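Local coordinates for Ice-binding protein (Leucosporidium, PDB 3UYU) that binds to the surface of ice crystals and inhibits their growth, conferring freeze tolerance with low thermal hysteresis activity, at residues A29-I34 with T219-F224. The protein carries 2 engineered substitutions. Residues are numbered along the deposited sequence; the frame is centred on the assembly and turned at random.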
loop_
_atom_site.group_PDB
_atom_site.type_symbol
_atom_site.label_atom_id
_atom_site.label_comp_id
_atom_site.label_asym_id
_atom_site.label_seq_id
_atom_site.Cartn_x
_atom_site.Cartn_y
_atom_site.Cartn_z
ATOM N N ALA A 29 24.409 11.253 -5.645
ATOM C CA ALA A 29 23.489 12.348 -5.359
ATOM C C ALA A 29 22.030 11.974 -5.675
ATOM O O ALA A 29 21.581 11.987 -6.847
ATOM C CB ALA A 29 23.884 13.610 -6.192
ATOM N N ILE A 30 21.297 11.631 -4.616
ATOM C CA ILE A 30 19.989 11.042 -4.776
ATOM C C ILE A 30 19.019 12.083 -4.240
ATOM O O ILE A 30 19.141 12.559 -3.095
ATOM C CB ILE A 30 19.832 9.719 -3.928
ATOM C CG1 ILE A 30 20.952 8.722 -4.190
ATOM C CG2 ILE A 30 18.416 9.145 -4.144
ATOM C CD1 ILE A 30 21.130 8.388 -5.649
ATOM N N LEU A 31 18.027 12.465 -5.066
ATOM C CA LEU A 31 16.940 13.313 -4.609
ATOM C C LEU A 31 15.677 12.491 -4.437
ATOM O O LEU A 31 15.072 12.028 -5.428
ATOM C CB LEU A 31 16.695 14.433 -5.668
ATOM C CG LEU A 31 15.499 15.369 -5.375
ATOM C CD1 LEU A 31 15.456 16.050 -4.073
ATOM C CD2 LEU A 31 15.380 16.399 -6.524
ATOM N N GLY A 32 15.329 12.258 -3.176
ATOM C CA GLY A 32 14.187 11.361 -2.776
ATOM C C GLY A 32 14.686 10.351 -1.790
ATOM O O GLY A 32 15.902 10.139 -1.635
ATOM N N ASP A 33 13.711 9.681 -1.162
ATOM C CA ASP A 33 14.063 8.685 -0.118
ATOM C C ASP A 33 14.625 7.424 -0.719
ATOM O O ASP A 33 14.338 7.022 -1.865
ATOM C CB ASP A 33 12.799 8.334 0.688
ATOM C CG ASP A 33 12.246 9.511 1.442
ATOM O OD1 ASP A 33 12.896 10.573 1.631
ATOM O OD2 ASP A 33 11.023 9.413 1.904
ATOM N N ILE A 34 15.371 6.690 0.112
ATOM C CA ILE A 34 15.805 5.377 -0.253
ATOM C C ILE A 34 15.476 4.339 0.876
ATOM O O ILE A 34 15.354 4.722 2.073
ATOM C CB ILE A 34 17.331 5.285 -0.645
ATOM C CG1 ILE A 34 18.219 5.509 0.581
ATOM C CG2 ILE A 34 17.684 6.323 -1.790
ATOM C CD1 ILE A 34 19.778 5.254 0.299
ATOM N N THR A 219 23.689 9.841 -9.998
ATOM C CA THR A 219 22.625 10.768 -9.663
ATOM C C THR A 219 21.277 10.120 -9.966
ATOM O O THR A 219 21.111 9.514 -11.037
ATOM C CB THR A 219 22.793 11.983 -10.547
ATOM O OG1 THR A 219 23.998 12.671 -10.096
ATOM C CG2 THR A 219 21.609 12.896 -10.506
ATOM N N VAL A 220 20.364 10.229 -8.987
ATOM C CA VAL A 220 18.965 9.805 -9.194
ATOM C C VAL A 220 18.051 10.912 -8.725
ATOM O O VAL A 220 18.113 11.279 -7.555
ATOM C CB VAL A 220 18.623 8.504 -8.388
ATOM C CG1 VAL A 220 17.104 8.181 -8.617
ATOM C CG2 VAL A 220 19.483 7.370 -8.880
ATOM N N ASN A 221 17.246 11.493 -9.644
ATOM C CA ASN A 221 16.284 12.532 -9.250
ATOM C C ASN A 221 14.902 11.979 -9.427
ATOM O O ASN A 221 14.460 11.718 -10.543
ATOM C CB ASN A 221 16.458 13.819 -10.133
ATOM C CG ASN A 221 17.819 14.458 -9.953
ATOM O OD1 ASN A 221 18.382 15.021 -10.947
ATOM N ND2 ASN A 221 18.363 14.419 -8.766
ATOM N N SER A 222 14.203 11.795 -8.269
ATOM C CA SER A 222 12.814 11.234 -8.298
ATOM C C SER A 222 11.828 12.394 -8.147
ATOM O O SER A 222 12.179 13.443 -7.636
ATOM C CB SER A 222 12.675 10.120 -7.203
ATOM O OG SER A 222 12.640 10.755 -5.924
ATOM N N PRO A 223 10.583 12.223 -8.620
ATOM C CA PRO A 223 9.483 13.206 -8.420
ATOM C C PRO A 223 9.213 13.548 -6.930
ATOM O O PRO A 223 9.345 12.720 -5.999
ATOM C CB PRO A 223 8.281 12.456 -9.015
ATOM C CG PRO A 223 8.894 11.575 -10.065
ATOM C CD PRO A 223 10.146 11.032 -9.349
ATOM N N PHE A 224 8.881 14.814 -6.725
ATOM C CA PHE A 224 8.384 15.372 -5.461
ATOM C C PHE A 224 7.211 14.562 -4.919
ATOM O O PHE A 224 6.344 14.131 -5.674
ATOM C CB PHE A 224 7.918 16.815 -5.775
ATOM C CG PHE A 224 7.270 17.528 -4.607
ATOM C CD1 PHE A 224 8.039 18.004 -3.536
ATOM C CD2 PHE A 224 5.883 17.739 -4.597
ATOM C CE1 PHE A 224 7.404 18.675 -2.417
ATOM C CE2 PHE A 224 5.265 18.382 -3.519
ATOM C CZ PHE A 224 6.021 18.848 -2.429
#
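Backbone bonding joins A29-L31 to T219-N221 as parallel strands in register, whose axes come within 4.7 Å. V220 sits astride I30: its N donates to A29 O at 3.0 Å, while its O receives L31 N at 2.8 Å. Where the strands end, L31 O takes two donors: S222 N at 3.0 Å and, in the carbonyl plane on a lone pair, S222 OG at 2.8 Å. A chi1 of 73° sets that hydroxyl between its own backbone N and carbonyl carbon, within reach of this oxygen. Without the hydroxyl, as with an alanine here, L31 O would probably keep S222 N as its one remaining bond from this segment, and G32 CA would lose the oxygen packed against it.

Apolar contact lies on the buried face, where I30 and V220 point the same way side by side; I30 CD1 packs 3.7 Å from V220 CB, with A15 touching both side chains. On the other face, the amide of N221 reaches toward L31, its ND2 3.5 Å from L31 CB.

Strand 219-221 lies between 29-31 and 202-209, so that an early strand is stacked beside late ones. Such non-sequential parallel stacking belongs to the right-handed beta-helix of this ice-binding family.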